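Local coordinates for pyridoxamine 5'-phosphate oxidase-related, FMN-binding protein (Paracoccus denitrificans, PDB 6VNA), which probably degrades c-type heme as a noncanonical heme oxygenase built on the FMN-binding fold of the pyridoxamine 5'-phosphate oxidases, at residues 9-12 and 13-16. Residues are numbered along the deposited sequence; the frame is centred on the assembly and turned at random.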
ATOM      1  N   THR A   9      -6.227 -22.566  -1.692  1.00 67.94           N
ATOM      2  CA  THR A   9      -5.661 -22.173  -0.384  1.00 71.97           C
ATOM      3  C   THR A   9      -5.372 -23.443   0.422  1.00 70.59           C
ATOM      4  O   THR A   9      -6.280 -24.248   0.544  1.00 77.25           O
ATOM      5  CB  THR A   9      -6.616 -21.176   0.285  1.00 69.06           C
ATOM      6  OG1 THR A   9      -6.730 -20.098  -0.643  1.00 62.81           O
ATOM      7  CG2 THR A   9      -6.152 -20.683   1.638  1.00 67.95           C
ATOM      8  N   THR A  10      -4.148 -23.574   0.956  1.00 73.00           N
ATOM      9  CA  THR A  10      -3.654 -24.693   1.814  1.00 66.12           C
ATOM     10  C   THR A  10      -3.331 -24.152   3.204  1.00 60.25           C
ATOM     11  O   THR A  10      -3.232 -22.924   3.339  1.00 63.38           O
ATOM     12  CB  THR A  10      -2.379 -25.316   1.230  1.00 67.80           C
ATOM     13  OG1 THR A  10      -1.394 -24.279   1.202  1.00 77.30           O
ATOM     14  CG2 THR A  10      -2.549 -25.881  -0.167  1.00 62.30           C
ATOM     15  N   ASP A  11      -3.110 -25.024   4.186  1.00 60.49           N
ATOM     16  CA  ASP A  11      -2.727 -24.609   5.565  1.00 61.22           C
ATOM     17  C   ASP A  11      -1.342 -23.925   5.535  1.00 61.45           C
ATOM     18  O   ASP A  11      -1.055 -23.062   6.426  1.00 54.89           O
ATOM     19  CB  ASP A  11      -2.802 -25.797   6.538  1.00 66.70           C
ATOM     20  CG  ASP A  11      -4.201 -26.065   7.084  1.00 75.96           C
ATOM     21  OD1 ASP A  11      -5.074 -25.202   6.903  1.00 83.59           O
ATOM     22  OD2 ASP A  11      -4.412 -27.129   7.701  1.00 80.00           O
ATOM     23  N   GLU A  12      -0.495 -24.285   4.564  1.00 57.99           N
ATOM     24  CA  GLU A  12       0.855 -23.688   4.396  1.00 64.60           C
ATOM     25  C   GLU A  12       0.668 -22.203   4.029  1.00 57.92           C
ATOM     26  O   GLU A  12       1.254 -21.322   4.717  1.00 56.51           O
ATOM     27  CB  GLU A  12       1.674 -24.473   3.363  1.00 66.92           C
ATOM     28  CG  GLU A  12       1.903 -25.939   3.710  1.00 77.06           C
ATOM     29  CD  GLU A  12       2.917 -26.678   2.834  1.00 87.50           C
ATOM     30  OE1 GLU A  12       3.041 -26.359   1.622  1.00 78.79           O
ATOM     31  OE2 GLU A  12       3.607 -27.570   3.372  1.00103.02           O
ATOM     32  N   ALA A  13      -0.154 -21.928   3.017  1.00 51.56           N
ATOM     33  CA  ALA A  13      -0.534 -20.559   2.589  1.00 54.08           C
ATOM     34  C   ALA A  13      -1.108 -19.782   3.785  1.00 50.01           C
ATOM     35  O   ALA A  13      -0.693 -18.615   4.032  1.00 51.47           O
ATOM     36  CB  ALA A  13      -1.477 -20.627   1.410  1.00 56.91           C
ATOM     37  N   ARG A  14      -1.959 -20.416   4.579  1.00 53.84           N
ATOM     38  CA  ARG A  14      -2.582 -19.757   5.756  1.00 54.13           C
ATOM     39  C   ARG A  14      -1.481 -19.314   6.714  1.00 52.48           C
ATOM     40  O   ARG A  14      -1.526 -18.157   7.183  1.00 56.48           O
ATOM     41  CB  ARG A  14      -3.609 -20.681   6.431  1.00 63.52           C
ATOM     42  CG  ARG A  14      -4.850 -20.964   5.583  1.00 61.49           C
ATOM     43  CD  ARG A  14      -5.973 -21.761   6.249  1.00 61.60           C
ATOM     44  NE  ARG A  14      -6.995 -21.954   5.224  1.00 69.96           N
ATOM     45  CZ  ARG A  14      -7.227 -23.063   4.518  1.00 71.62           C
ATOM     46  NH1 ARG A  14      -6.568 -24.184   4.762  1.00 81.50           N
ATOM     47  NH2 ARG A  14      -8.150 -23.048   3.570  1.00 68.30           N
ATOM     48  N   ALA A  15      -0.515 -20.194   6.989  1.00 57.92           N
ATOM     49  CA  ALA A  15       0.567 -19.968   7.987  1.00 50.84           C
ATOM     50  C   ALA A  15       1.532 -18.871   7.479  1.00 47.54           C
ATOM     51  O   ALA A  15       1.963 -17.991   8.278  1.00 39.06           O
ATOM     52  CB  ALA A  15       1.271 -21.277   8.253  1.00 48.11           C
ATOM     53  N   LEU A  16       1.852 -18.873   6.181  1.00 43.93           N
ATOM     54  CA  LEU A  16       2.695 -17.793   5.615  1.00 44.74           C
ATOM     55  C   LEU A  16       2.014 -16.437   5.869  1.00 46.21           C
ATOM     56  O   LEU A  16       2.698 -15.523   6.407  1.00 44.40           O
ATOM     57  CB  LEU A  16       2.938 -18.039   4.126  1.00 44.69           C
ATOM     58  CG  LEU A  16       3.940 -17.059   3.531  1.00 48.59           C
ATOM     59  CD1 LEU A  16       5.177 -16.951   4.424  1.00 46.11           C
ATOM     60  CD2 LEU A  16       4.301 -17.442   2.102  1.00 51.35           C
TER
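With CG beside the backbone N (chi1 -67°) and the chain extended from there to NE, Arg14 runs back past the start of its helix to Asp11 and Thr9, while at Thr10 a chi1 of 61° sets OG1 between the backbone N and the carbonyl carbon, where it meets the N-H of Ala13. Asp11 OD1 accepts from Arg14 NH1 at 2.8 Å in a salt bridge. The carboxylate sits near the guanidinium plane at its edge, yet the two planes stand 74° apart and OD1 is met from above its own plane. Thr9 CG2 lies over one face of the guanidinium, 3.6 Å from Arg14 NH2. Thr10 is the N-cap of helix 11-23: its OG1 takes the N-H of Ala13 in a nearly straight bond, 3.2 Å from Ala13 N. Thr10 O accepts from Arg14 N at 3.1 Å. Ala13 and Leu16 touch Leu140 of strand 137-141, so the start of the helix packs on the antiparallel sheet. Arg14 NE forms a second salt bridge, with Asp154 of helix 152-156, and Thr9 OG1 hydrogen-bonds to Lys149 O. A leucine in place of Arg14 would probably leave both Asp11 and Asp154 without their cationic partner, loosening the tie between the helix start and the C-terminal helix.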